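Local coordinates for protein E1 (Kluyveromyces marxianus, PDB 3VX6) that acts as an E1-like activating enzyme in autophagy, preparing ATG12 for conjugation with ATG5 and ATG8 for conjugation with phosphatidylethanolamine, at residues Phe23-Ser28 and Lys132-Tyr137; Asn118-Phe123 and Thr215-Thr220; Asp49-Thr54 and Leu236-Ser241; Ser167-Lys172 and Gly183-Ala188. All blocks are in the same frame, centred on the assembly; numbering follows the deposited sequence.

Contact 1: residues Phe23-Ser28 and Lys132-Tyr137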
loop_
_atom_site.group_PDB
_atom_site.type_symbol
_atom_site.label_atom_id
_atom_site.label_comp_id
_atom_site.label_asym_id
_atom_site.label_seq_id
_atom_site.Cartn_x
_atom_site.Cartn_y
_atom_site.Cartn_z
ATOM N N PHE A 23 10.247 -12.320 -12.107
ATOM C CA PHE A 23 9.639 -12.475 -10.790
ATOM C C PHE A 23 9.056 -13.864 -10.677
ATOM O O PHE A 23 9.199 -14.522 -9.653
ATOM C CB PHE A 23 8.522 -11.463 -10.583
ATOM C CG PHE A 23 7.754 -11.673 -9.312
ATOM C CD1 PHE A 23 6.597 -12.438 -9.304
ATOM C CD2 PHE A 23 8.192 -11.103 -8.119
ATOM C CE1 PHE A 23 5.888 -12.632 -8.133
ATOM C CE2 PHE A 23 7.489 -11.290 -6.942
ATOM C CZ PHE A 23 6.333 -12.055 -6.945
ATOM N N PHE A 24 8.369 -14.288 -11.733
ATOM C CA PHE A 24 7.772 -15.609 -11.769
ATOM C C PHE A 24 8.855 -16.621 -12.035
ATOM O O PHE A 24 8.711 -17.794 -11.708
ATOM C CB PHE A 24 6.702 -15.682 -12.842
ATOM C CG PHE A 24 5.426 -15.043 -12.431
ATOM C CD1 PHE A 24 4.908 -13.972 -13.142
ATOM C CD2 PHE A 24 4.763 -15.480 -11.289
ATOM C CE1 PHE A 24 3.753 -13.347 -12.722
ATOM C CE2 PHE A 24 3.612 -14.862 -10.864
ATOM C CZ PHE A 24 3.106 -13.797 -11.576
ATOM N N HIS A 25 9.938 -16.159 -12.644
ATOM C CA HIS A 25 11.059 -17.024 -12.901
ATOM C C HIS A 25 11.631 -17.253 -11.518
ATOM O O HIS A 25 11.924 -18.377 -11.136
ATOM C CB HIS A 25 12.082 -16.331 -13.802
ATOM C CG HIS A 25 11.933 -16.665 -15.257
ATOM N ND1 HIS A 25 10.740 -16.532 -15.938
ATOM C CD2 HIS A 25 12.835 -17.109 -16.165
ATOM C CE1 HIS A 25 10.911 -16.879 -17.200
ATOM N NE2 HIS A 25 12.173 -17.233 -17.366
ATOM N N GLU A 26 11.758 -16.176 -10.756
ATOM C CA GLU A 26 12.290 -16.269 -9.409
ATOM C C GLU A 26 11.282 -16.981 -8.515
ATOM O O GLU A 26 11.660 -17.781 -7.663
ATOM C CB GLU A 26 12.602 -14.872 -8.859
ATOM C CG GLU A 26 13.184 -14.848 -7.443
ATOM C CD GLU A 26 14.522 -15.575 -7.310
ATOM O OE1 GLU A 26 15.049 -16.080 -8.329
ATOM O OE2 GLU A 26 15.049 -15.637 -6.177
ATOM N N LEU A 27 9.999 -16.694 -8.703
ATOM C CA LEU A 27 8.980 -17.350 -7.899
ATOM C C LEU A 27 9.119 -18.820 -8.187
ATOM O O LEU A 27 9.113 -19.641 -7.276
ATOM C CB LEU A 27 7.569 -16.886 -8.280
ATOM C CG LEU A 27 6.418 -17.650 -7.608
ATOM C CD1 LEU A 27 6.603 -17.648 -6.099
ATOM C CD2 LEU A 27 5.098 -17.016 -7.979
ATOM N N SER A 28 9.250 -19.147 -9.467
ATOM C CA SER A 28 9.409 -20.532 -9.878
ATOM C C SER A 28 10.614 -21.103 -9.152
ATOM O O SER A 28 10.517 -22.129 -8.486
ATOM C CB SER A 28 9.626 -20.619 -11.387
ATOM O OG SER A 28 8.480 -20.188 -12.100
ATOM N N LYS A 132 3.785 -26.155 -15.016
ATOM C CA LYS A 132 3.556 -27.221 -15.991
ATOM C C LYS A 132 3.245 -26.593 -17.345
ATOM O O LYS A 132 4.093 -26.556 -18.235
ATOM C CB LYS A 132 2.381 -28.104 -15.551
ATOM C CG LYS A 132 1.917 -29.131 -16.588
ATOM C CD LYS A 132 0.594 -29.766 -16.167
ATOM C CE LYS A 132 0.086 -30.769 -17.195
ATOM N NZ LYS A 132 -1.192 -31.411 -16.753
ATOM N N LYS A 133 2.021 -26.090 -17.486
ATOM C CA LYS A 133 1.572 -25.457 -18.718
ATOM C C LYS A 133 2.278 -24.108 -18.878
ATOM O O LYS A 133 1.973 -23.327 -19.784
ATOM C CB LYS A 133 0.052 -25.293 -18.658
ATOM C CG LYS A 133 -0.638 -26.587 -18.227
ATOM C CD LYS A 133 -2.133 -26.447 -17.964
ATOM C CE LYS A 133 -2.676 -27.749 -17.365
ATOM N NZ LYS A 133 -4.157 -27.776 -17.212
ATOM N N TYR A 134 3.238 -23.872 -17.983
ATOM C CA TYR A 134 4.056 -22.660 -17.926
ATOM C C TYR A 134 3.247 -21.356 -18.046
ATOM O O TYR A 134 3.501 -20.513 -18.906
ATOM C CB TYR A 134 5.155 -22.731 -18.989
ATOM C CG TYR A 134 6.314 -21.815 -18.692
ATOM C CD1 TYR A 134 6.154 -20.431 -18.737
ATOM C CD2 TYR A 134 7.563 -22.320 -18.330
ATOM C CE1 TYR A 134 7.201 -19.563 -18.431
ATOM C CE2 TYR A 134 8.628 -21.451 -18.017
ATOM C CZ TYR A 134 8.428 -20.071 -18.071
ATOM O OH TYR A 134 9.429 -19.182 -17.751
ATOM N N LYS A 135 2.272 -21.207 -17.153
ATOM C CA LYS A 135 1.399 -20.041 -17.119
ATOM C C LYS A 135 1.330 -19.599 -15.664
ATOM O O LYS A 135 1.168 -20.421 -14.766
ATOM C CB LYS A 135 0.004 -20.418 -17.620
ATOM C CG LYS A 135 0.004 -21.149 -18.958
ATOM C CD LYS A 135 -1.365 -21.732 -19.292
ATOM C CE LYS A 135 -1.315 -22.578 -20.566
ATOM N NZ LYS A 135 -2.612 -23.268 -20.842
ATOM N N PHE A 136 1.449 -18.297 -15.434
ATOM C CA PHE A 136 1.432 -17.769 -14.077
ATOM C C PHE A 136 0.269 -16.857 -13.787
ATOM O O PHE A 136 0.257 -15.717 -14.218
ATOM C CB PHE A 136 2.728 -17.025 -13.810
ATOM C CG PHE A 136 3.931 -17.881 -13.959
ATOM C CD1 PHE A 136 4.552 -18.433 -12.841
ATOM C CD2 PHE A 136 4.418 -18.191 -15.224
ATOM C CE1 PHE A 136 5.640 -19.285 -12.978
ATOM C CE2 PHE A 136 5.503 -19.042 -15.372
ATOM C CZ PHE A 136 6.116 -19.591 -14.245
ATOM N N TYR A 137 -0.699 -17.370 -13.035
ATOM C CA TYR A 137 -1.873 -16.609 -12.651
ATOM C C TYR A 137 -1.549 -15.871 -11.349
ATOM O O TYR A 137 -1.029 -16.464 -10.409
ATOM C CB TYR A 137 -3.043 -17.563 -12.430
ATOM C CG TYR A 137 -3.292 -18.495 -13.597
ATOM C CD1 TYR A 137 -4.412 -18.340 -14.419
ATOM C CD2 TYR A 137 -2.388 -19.518 -13.905
ATOM C CE1 TYR A 137 -4.624 -19.180 -15.522
ATOM C CE2 TYR A 137 -2.589 -20.363 -15.008
ATOM C CZ TYR A 137 -3.706 -20.184 -15.808
ATOM O OH TYR A 137 -3.888 -20.986 -16.906
#

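Contact 2: residues Asn118-Phe123 and Thr215-Thr220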
loop_
_atom_site.group_PDB
_atom_site.type_symbol
_atom_site.label_atom_id
_atom_site.label_comp_id
_atom_site.label_asym_id
_atom_site.label_seq_id
_atom_site.Cartn_x
_atom_site.Cartn_y
_atom_site.Cartn_z
ATOM N N ASN A 118 3.064 3.962 9.124
ATOM C CA ASN A 118 3.769 3.386 7.994
ATOM C C ASN A 118 3.373 1.936 7.832
ATOM O O ASN A 118 3.362 1.415 6.726
ATOM C CB ASN A 118 5.279 3.462 8.194
ATOM C CG ASN A 118 5.843 4.830 7.872
ATOM O OD1 ASN A 118 6.019 5.191 6.697
ATOM N ND2 ASN A 118 6.121 5.611 8.910
ATOM N N GLU A 119 3.037 1.283 8.935
ATOM C CA GLU A 119 2.677 -0.124 8.878
ATOM C C GLU A 119 1.349 -0.444 8.236
ATOM O O GLU A 119 1.083 -1.604 7.921
ATOM C CB GLU A 119 2.702 -0.737 10.272
ATOM C CG GLU A 119 4.063 -0.739 10.906
ATOM C CD GLU A 119 4.090 -1.541 12.184
ATOM O OE1 GLU A 119 4.975 -1.270 13.017
ATOM O OE2 GLU A 119 3.237 -2.450 12.353
ATOM N N ILE A 120 0.506 0.560 8.045
ATOM C CA ILE A 120 -0.799 0.319 7.441
ATOM C C ILE A 120 -0.688 0.119 5.937
ATOM O O ILE A 120 -1.650 -0.291 5.283
ATOM C CB ILE A 120 -1.752 1.478 7.697
ATOM C CG1 ILE A 120 -1.251 2.715 6.952
ATOM C CG2 ILE A 120 -1.871 1.716 9.191
ATOM C CD1 ILE A 120 -2.012 3.952 7.240
ATOM N N ILE A 121 0.494 0.403 5.398
ATOM C CA ILE A 121 0.741 0.268 3.968
ATOM C C ILE A 121 1.526 -0.977 3.625
ATOM O O ILE A 121 2.614 -1.196 4.145
ATOM C CB ILE A 121 1.519 1.481 3.409
ATOM C CG1 ILE A 121 0.610 2.706 3.390
ATOM C CG2 ILE A 121 2.053 1.163 2.005
ATOM C CD1 ILE A 121 1.265 3.924 2.818
ATOM N N SER A 122 0.964 -1.783 2.736
ATOM C CA SER A 122 1.615 -3.001 2.296
ATOM C C SER A 122 0.939 -3.551 1.045
ATOM O O SER A 122 -0.101 -3.066 0.617
ATOM C CB SER A 122 1.563 -4.042 3.406
ATOM O OG SER A 122 2.376 -5.147 3.085
ATOM N N PHE A 123 1.552 -4.545 0.428
ATOM C CA PHE A 123 0.929 -5.153 -0.726
ATOM C C PHE A 123 1.004 -6.648 -0.540
ATOM O O PHE A 123 1.955 -7.173 0.033
ATOM C CB PHE A 123 1.589 -4.736 -2.035
ATOM C CG PHE A 123 2.990 -5.209 -2.194
ATOM C CD1 PHE A 123 4.031 -4.574 -1.530
ATOM C CD2 PHE A 123 3.283 -6.245 -3.077
ATOM C CE1 PHE A 123 5.349 -4.959 -1.749
ATOM C CE2 PHE A 123 4.593 -6.639 -3.306
ATOM C CZ PHE A 123 5.631 -5.997 -2.645
ATOM N N THR A 215 -4.574 5.887 1.498
ATOM C CA THR A 215 -4.781 6.994 2.425
ATOM C C THR A 215 -5.894 6.686 3.443
ATOM O O THR A 215 -5.918 7.232 4.560
ATOM C CB THR A 215 -5.192 8.277 1.677
ATOM O OG1 THR A 215 -4.253 8.559 0.631
ATOM C CG2 THR A 215 -5.236 9.465 2.635
ATOM N N LYS A 216 -6.825 5.827 3.041
ATOM C CA LYS A 216 -7.930 5.451 3.896
ATOM C C LYS A 216 -7.424 4.797 5.143
ATOM O O LYS A 216 -8.004 4.949 6.211
ATOM C CB LYS A 216 -8.834 4.483 3.161
ATOM C CG LYS A 216 -9.681 5.112 2.056
ATOM C CD LYS A 216 -10.560 4.051 1.375
ATOM C CE LYS A 216 -11.408 4.675 0.288
ATOM N NZ LYS A 216 -11.569 3.606 -0.754
ATOM N N ASN A 217 -6.373 4.012 4.960
ATOM C CA ASN A 217 -5.703 3.336 6.052
ATOM C C ASN A 217 -5.333 4.417 7.082
ATOM O O ASN A 217 -5.797 4.390 8.223
ATOM C CB ASN A 217 -4.440 2.652 5.516
ATOM C CG ASN A 217 -4.742 1.662 4.406
ATOM O OD1 ASN A 217 -5.819 1.699 3.801
ATOM N ND2 ASN A 217 -3.798 0.775 4.131
ATOM N N ILE A 218 -4.521 5.385 6.662
ATOM C CA ILE A 218 -4.103 6.458 7.558
ATOM C C ILE A 218 -5.317 7.039 8.275
ATOM O O ILE A 218 -5.377 7.056 9.512
ATOM C CB ILE A 218 -3.369 7.579 6.785
ATOM C CG1 ILE A 218 -2.136 6.993 6.072
ATOM C CG2 ILE A 218 -3.001 8.711 7.742
ATOM C CD1 ILE A 218 -1.460 7.928 5.087
ATOM N N LEU A 219 -6.296 7.483 7.497
ATOM C CA LEU A 219 -7.507 8.045 8.072
ATOM C C LEU A 219 -8.159 7.113 9.074
ATOM O O LEU A 219 -8.407 7.482 10.208
ATOM C CB LEU A 219 -8.502 8.376 6.973
ATOM C CG LEU A 219 -7.988 9.515 6.111
ATOM C CD1 LEU A 219 -8.805 9.625 4.842
ATOM C CD2 LEU A 219 -8.046 10.794 6.926
ATOM N N THR A 220 -8.437 5.894 8.652
ATOM C CA THR A 220 -9.080 4.945 9.535
ATOM C C THR A 220 -8.300 4.751 10.841
ATOM O O THR A 220 -8.873 4.734 11.934
ATOM C CB THR A 220 -9.257 3.599 8.812
ATOM O OG1 THR A 220 -10.120 3.783 7.686
ATOM C CG2 THR A 220 -9.856 2.560 9.739
#

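Contact 3: residues Asp49-Thr54 and Leu236-Ser241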
loop_
_atom_site.group_PDB
_atom_site.type_symbol
_atom_site.label_atom_id
_atom_site.label_comp_id
_atom_site.label_asym_id
_atom_site.label_seq_id
_atom_site.Cartn_x
_atom_site.Cartn_y
_atom_site.Cartn_z
ATOM N N ASP A 49 10.181 3.376 -5.891
ATOM C CA ASP A 49 10.726 4.430 -6.708
ATOM C C ASP A 49 9.673 5.501 -6.595
ATOM O O ASP A 49 8.681 5.477 -7.323
ATOM C CB ASP A 49 10.856 3.995 -8.168
ATOM C CG ASP A 49 11.410 5.095 -9.050
ATOM O OD1 ASP A 49 11.486 4.883 -10.279
ATOM O OD2 ASP A 49 11.770 6.171 -8.516
ATOM N N LEU A 50 9.875 6.412 -5.648
ATOM C CA LEU A 50 8.934 7.496 -5.429
ATOM C C LEU A 50 9.209 8.624 -6.405
ATOM O O LEU A 50 8.535 9.652 -6.373
ATOM C CB LEU A 50 9.030 8.004 -3.987
ATOM C CG LEU A 50 8.573 7.011 -2.911
ATOM C CD1 LEU A 50 8.676 7.650 -1.538
ATOM C CD2 LEU A 50 7.139 6.571 -3.195
ATOM N N ASN A 51 10.198 8.420 -7.274
ATOM C CA ASN A 51 10.574 9.408 -8.285
ATOM C C ASN A 51 9.835 9.177 -9.587
ATOM O O ASN A 51 9.019 9.993 -10.029
ATOM C CB ASN A 51 12.072 9.340 -8.572
ATOM C CG ASN A 51 12.891 10.074 -7.548
ATOM O OD1 ASN A 51 12.741 11.285 -7.370
ATOM N ND2 ASN A 51 13.767 9.348 -6.864
ATOM N N GLN A 52 10.135 8.047 -10.205
ATOM C CA GLN A 52 9.516 7.703 -11.470
ATOM C C GLN A 52 8.346 6.741 -11.295
ATOM O O GLN A 52 8.545 5.540 -11.109
ATOM C CB GLN A 52 10.570 7.091 -12.404
ATOM C CG GLN A 52 10.717 7.805 -13.743
ATOM C CD GLN A 52 9.447 7.743 -14.580
ATOM O OE1 GLN A 52 8.391 8.242 -14.172
ATOM N NE2 GLN A 52 9.543 7.125 -15.761
ATOM N N PHE A 53 7.130 7.269 -11.349
ATOM C CA PHE A 53 5.944 6.426 -11.221
ATOM C C PHE A 53 5.557 5.874 -12.582
ATOM O O PHE A 53 6.185 6.195 -13.594
ATOM C CB PHE A 53 4.756 7.207 -10.636
ATOM C CG PHE A 53 4.737 7.259 -9.130
ATOM C CD1 PHE A 53 3.607 7.695 -8.453
ATOM C CD2 PHE A 53 5.844 6.855 -8.384
ATOM C CE1 PHE A 53 3.578 7.724 -7.059
ATOM C CE2 PHE A 53 5.820 6.883 -6.988
ATOM C CZ PHE A 53 4.686 7.317 -6.330
ATOM N N THR A 54 4.533 5.026 -12.592
ATOM C CA THR A 54 4.025 4.431 -13.822
ATOM C C THR A 54 2.546 4.731 -13.869
ATOM O O THR A 54 1.806 4.369 -12.946
ATOM C CB THR A 54 4.184 2.904 -13.847
ATOM O OG1 THR A 54 3.555 2.388 -15.031
ATOM C CG2 THR A 54 3.511 2.277 -12.620
ATOM N N LEU A 236 3.188 14.108 -0.115
ATOM C CA LEU A 236 4.383 14.488 -0.848
ATOM C C LEU A 236 4.600 13.686 -2.117
ATOM O O LEU A 236 4.452 12.464 -2.143
ATOM C CB LEU A 236 5.614 14.392 0.052
ATOM C CG LEU A 236 5.605 15.441 1.163
ATOM C CD1 LEU A 236 4.636 15.011 2.254
ATOM C CD2 LEU A 236 7.003 15.606 1.729
ATOM N N ARG A 237 4.954 14.404 -3.174
ATOM C CA ARG A 237 5.214 13.815 -4.480
ATOM C C ARG A 237 6.463 14.444 -5.099
ATOM O O ARG A 237 6.670 15.660 -5.030
ATOM C CB ARG A 237 4.020 14.046 -5.422
ATOM C CG ARG A 237 2.817 13.113 -5.251
ATOM C CD ARG A 237 1.760 13.667 -4.302
ATOM N NE ARG A 237 0.518 12.896 -4.353
ATOM C CZ ARG A 237 -0.414 13.022 -5.293
ATOM N NH1 ARG A 237 -0.256 13.897 -6.276
ATOM N NH2 ARG A 237 -1.506 12.272 -5.254
ATOM N N SER A 238 7.308 13.625 -5.705
ATOM C CA SER A 238 8.497 14.167 -6.347
ATOM C C SER A 238 7.984 14.849 -7.623
ATOM O O SER A 238 8.687 15.587 -8.297
ATOM C CB SER A 238 9.470 13.032 -6.678
ATOM O OG SER A 238 8.823 12.015 -7.421
ATOM N N ASP A 239 6.711 14.600 -7.892
ATOM C CA ASP A 239 5.975 15.089 -9.051
ATOM C C ASP A 239 5.690 16.601 -9.148
ATOM O O ASP A 239 5.371 17.095 -10.230
ATOM C CB ASP A 239 4.636 14.347 -9.086
ATOM C CG ASP A 239 3.968 14.407 -10.431
ATOM O OD1 ASP A 239 2.715 14.436 -10.479
ATOM O OD2 ASP A 239 4.696 14.406 -11.445
ATOM N N GLU A 240 5.802 17.324 -8.034
ATOM C CA GLU A 240 5.468 18.757 -7.982
ATOM C C GLU A 240 3.996 18.787 -7.585
ATOM O O GLU A 240 3.422 19.842 -7.318
ATOM C CB GLU A 240 5.598 19.454 -9.345
ATOM C CG GLU A 240 6.990 19.486 -9.919
ATOM C CD GLU A 240 7.995 20.035 -8.935
ATOM O OE1 GLU A 240 7.828 21.201 -8.517
ATOM O OE2 GLU A 240 8.942 19.294 -8.581
ATOM N N SER A 241 3.395 17.602 -7.565
ATOM C CA SER A 241 1.990 17.435 -7.219
ATOM C C SER A 241 1.749 17.306 -5.717
ATOM O O SER A 241 0.604 17.130 -5.294
ATOM C CB SER A 241 1.430 16.190 -7.909
ATOM O OG SER A 241 2.018 15.015 -7.374
#

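Contact 4: residues Ser167-Lys172 and Gly183-Ala188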
loop_
_atom_site.group_PDB
_atom_site.type_symbol
_atom_site.label_atom_id
_atom_site.label_comp_id
_atom_site.label_asym_id
_atom_site.label_seq_id
_atom_site.Cartn_x
_atom_site.Cartn_y
_atom_site.Cartn_z
ATOM N N SER A 167 9.769 19.706 4.429
ATOM C CA SER A 167 9.552 18.694 3.398
ATOM C C SER A 167 10.823 17.877 3.281
ATOM O O SER A 167 10.797 16.649 3.372
ATOM C CB SER A 167 9.252 19.336 2.043
ATOM O OG SER A 167 7.948 19.876 1.995
ATOM N N VAL A 168 11.934 18.579 3.060
ATOM C CA VAL A 168 13.254 17.966 2.936
ATOM C C VAL A 168 13.530 17.126 4.171
ATOM O O VAL A 168 14.215 16.115 4.109
ATOM C CB VAL A 168 14.358 19.046 2.824
ATOM C CG1 VAL A 168 15.732 18.392 2.816
ATOM C CG2 VAL A 168 14.146 19.876 1.565
ATOM N N SER A 169 12.990 17.571 5.299
ATOM C CA SER A 169 13.148 16.882 6.571
ATOM C C SER A 169 12.459 15.520 6.496
ATOM O O SER A 169 12.917 14.540 7.097
ATOM C CB SER A 169 12.534 17.734 7.687
ATOM O OG SER A 169 12.509 17.050 8.926
ATOM N N PHE A 170 11.360 15.466 5.748
ATOM C CA PHE A 170 10.603 14.225 5.584
ATOM C C PHE A 170 11.239 13.371 4.490
ATOM O O PHE A 170 11.354 12.151 4.624
ATOM C CB PHE A 170 9.142 14.528 5.211
ATOM C CG PHE A 170 8.256 13.310 5.170
ATOM C CD1 PHE A 170 7.159 13.261 4.315
ATOM C CD2 PHE A 170 8.519 12.212 5.978
ATOM C CE1 PHE A 170 6.342 12.140 4.261
ATOM C CE2 PHE A 170 7.708 11.089 5.931
ATOM C CZ PHE A 170 6.617 11.053 5.070
ATOM N N ILE A 171 11.648 14.023 3.407
ATOM C CA ILE A 171 12.273 13.335 2.287
ATOM C C ILE A 171 13.636 12.782 2.691
ATOM O O ILE A 171 14.087 11.762 2.163
ATOM C CB ILE A 171 12.431 14.288 1.098
ATOM C CG1 ILE A 171 11.052 14.824 0.701
ATOM C CG2 ILE A 171 13.110 13.576 -0.058
ATOM C CD1 ILE A 171 11.045 15.613 -0.580
ATOM N N LYS A 172 14.280 13.452 3.642
ATOM C CA LYS A 172 15.584 13.023 4.130
ATOM C C LYS A 172 15.404 11.709 4.878
ATOM O O LYS A 172 16.370 10.970 5.096
ATOM C CB LYS A 172 16.180 14.082 5.062
ATOM N N GLY A 183 5.918 21.425 14.630
ATOM C CA GLY A 183 6.734 21.800 13.490
ATOM C C GLY A 183 7.835 20.847 13.113
ATOM O O GLY A 183 8.442 21.009 12.061
ATOM N N VAL A 184 8.102 19.859 13.957
ATOM C CA VAL A 184 9.155 18.900 13.661
ATOM C C VAL A 184 8.575 17.531 13.296
ATOM O O VAL A 184 7.663 17.027 13.951
ATOM C CB VAL A 184 10.148 18.760 14.860
ATOM C CG1 VAL A 184 10.530 20.136 15.357
ATOM C CG2 VAL A 184 9.535 17.962 15.992
ATOM N N ILE A 185 9.104 16.943 12.228
ATOM C CA ILE A 185 8.661 15.632 11.771
ATOM C C ILE A 185 8.957 14.573 12.816
ATOM O O ILE A 185 10.077 14.444 13.280
ATOM C CB ILE A 185 9.341 15.273 10.440
ATOM C CG1 ILE A 185 8.787 16.190 9.357
ATOM C CG2 ILE A 185 9.090 13.822 10.078
ATOM C CD1 ILE A 185 9.332 15.917 8.009
ATOM N N GLN A 186 7.929 13.821 13.185
ATOM C CA GLN A 186 8.041 12.773 14.189
ATOM C C GLN A 186 7.401 11.478 13.677
ATOM O O GLN A 186 6.545 11.503 12.787
ATOM C CB GLN A 186 7.336 13.220 15.476
ATOM C CG GLN A 186 7.878 14.503 16.068
ATOM C CD GLN A 186 9.241 14.315 16.695
ATOM O OE1 GLN A 186 9.817 15.247 17.251
ATOM N NE2 GLN A 186 9.764 13.096 16.616
ATOM N N LYS A 187 7.804 10.346 14.245
ATOM C CA LYS A 187 7.247 9.071 13.819
ATOM C C LYS A 187 5.727 9.053 14.000
ATOM O O LYS A 187 5.203 9.528 15.008
ATOM C CB LYS A 187 7.886 7.929 14.610
ATOM C CG LYS A 187 9.379 7.787 14.362
ATOM C CD LYS A 187 9.973 6.632 15.140
ATOM C CE LYS A 187 11.478 6.581 14.924
ATOM N NZ LYS A 187 12.159 5.556 15.776
ATOM N N ALA A 188 5.028 8.506 13.010
ATOM C CA ALA A 188 3.571 8.420 13.050
ATOM C C ALA A 188 3.113 7.410 14.099
ATOM O O ALA A 188 2.304 6.529 13.818
ATOM C CB ALA A 188 3.033 8.022 11.695
#

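Contact 1: residues Phe23-Ser28 and Lys132-Tyr137
Phe24 of helix 21-33 lies against Phe136 of strand 135-144, a clear case of a helix packed on a beta sheet through a pair of phenylalanines. With CG anti to the carbonyl carbon (chi1 -78°), the Phe24 ring is held where Phe136 CB rests over its centre, 3.5 Å from the ring centroid. The favour is returned: Phe24 CB sits over the Phe136 ring, 3.7 Å from that centroid. Each residue thus gives a CH-pi contact and receives one, while the side chains slide past each other in opposite directions, their ring planes inclined by 31°. The far face of the Phe24 ring is covered by Phe23 CD1, and Tyr138 meets Phe24 edge-to-face. Cutting Phe24 back to an alanine is likely to open a gap over the Phe136 ring and leave Phe136 CB without its aromatic partner. One residue on, the His25 side chain crosses that of Tyr134 at about a right angle, though how closely they approach is doubtful. Tyr134 and Lys135 form a G1 beta bulge opposite Asp130, at the start of the strand. A turn further along the helix, Ser28 OG comes up to the edge of the Phe136 ring, near its plane, beside CE1 and CZ.

Contact 2: residues Asn118-Phe123 and Thr215-Thr220
Ile120 and Asn217 owe their fit to two different first torsions. In Ile120, CG1 stands between the backbone N and the carbonyl carbon (chi1 67°), and the extended second torsion carries CD1 out to the helix that holds Asn217. In Asn217, CG is anti to the carbonyl carbon, which turns the amide back past the isoleucine in the opposite direction, with ND2 facing the Ile120 carbonyl. Two layers follow. On the apolar side, Ile120 CD1 lies against Asn217 CB and reaches Ile218 CG1 at 3.3 Å, while CG1 of Ile120 is 3.5 Å from Asn217 CB. Ile218 itself continues onto Val199, Phe201 and Ile233, so the methyl end of Ile120 joins the layer between helix 215-225 and its sheet. On the polar side, Asn217 ND2 donates to Ile120 O over 2.7 Å. The acceptor lies close to the plane of the amide, yet the nitrogen stands 43° out of the carbonyl plane, and the bond is bent, with an N-H...O angle of 142°. The same ND2 also donates to Pro143 O, and OD1 accepts from Phe145 N. A leucine in place of Asn217 would keep some of the apolar contact but is likely to leave the carbonyls of Ile120 and Pro143 and the Phe145 N-H without these partners. The chemistry implies a fixed amide: turning it over would put its oxygen against two carbonyls, so one buried side chain ties together three backbone groups from two separate parts of the chain.

Contact 3: residues Asp49-Thr54 and Leu236-Ser241
Ser238 points its hydroxyl at the backbone of Leu50, joining a type I beta turn, Arg237 to Glu240, to an Asx turn begun by Asp49. With OG between the backbone N and the carbonyl carbon (chi1 53°), the serine reaches across from its turn and donates to Leu50 O at 2.6 Å. The hydroxyl approaches in the carbonyl plane, on a lone pair, with a C=O...O angle of 133°. Asn51 adds a looser touch: its CB is directed away from the turn, but the side chain bends round until OD1 stands 3.8 Å from Ser238 CB. The contact is small and lies at the surface, where two irregular loops meet, one following strand 40-47 and the other linking strands 231-236 and 243-250. Each loop has bonds of its own, and the second is also tied to its surroundings. Within the second, Arg237 NH1 donates to Ser241 OG at 2.8 Å; outward, the guanidinium forms a salt bridge with Asp203 and NH1 donates to Leu207 O. Near the meeting point the ring of Phe53 stacks on that of His206. On the first loop, Asp49 OD2 accepts from both Asn51 N and Gln52 N, each at 3.0 Å, the two N-H groups approaching from the same face of the carboxylate plane.

Contact 4: residues Ser167-Lys172 and Gly183-Ala188
Ile185 meets the helix carrying Ser169 and Phe170 almost entirely through one methyl group, and no hydrogen bond crosses between the two segments. CG1 of Ile185 is anti to the carbonyl carbon (chi1 -69°) and the chain beyond it is fully extended, so CD1 is thrust forward as a single probe. It meets the helix surface at Ser169 and Phe170. The Ser169 hydroxyl lies beside the end of the isoleucine, with OG 3.5 Å from Ile185 CD1 and 3.8 Å from CG1, while Ser169 CB is 3.7 Å from the same methyl. CD1 also faces the start of the Phe170 side chain, 4.0 Å from Phe170 CG, a tighter approach in the model being doubtful, and it reaches the ring only obliquely. Phe170 and Ile185 cross at about a right angle. Lys202 makes a cation-pi contact with the phenyl ring and also donates through NZ to Phe170 O. Both Phe170 and Ile185 rest on Ala178, so the strand of that alanine, 177-181, forms the floor of the contact. Helix 165-171 thus lies over the margin of the sheet that contains strands 177-181 and 184-186, with Ile185 rising to it from 184-186, an outermost strand paired antiparallel with 177-181.

In the fold
The four contacts are spread through a chain whose two larger sheets are both mixed. Contacts 1 and 4 lie on opposite sides of the chain's centre, about 41 Å apart between centres: contact 1 belongs to the sheet containing strands 123-130 and 135-144, contact 4 to that containing 177-181 and 184-186. Contacts 2 and 3, about 18 Å apart between centres, each pair a segment next to a first-sheet strand with a helix or loop of the second, so segments far apart in sequence tie the two sheet regions into one unit. Along the chain, contact 4 falls within the span of contact 2, and contact 2 within that of contact 3, whereas contact 1 crosses both. Leu236 CD2 packs 3.5 Å from Phe170 CD1, linking contacts 3 and 4 directly.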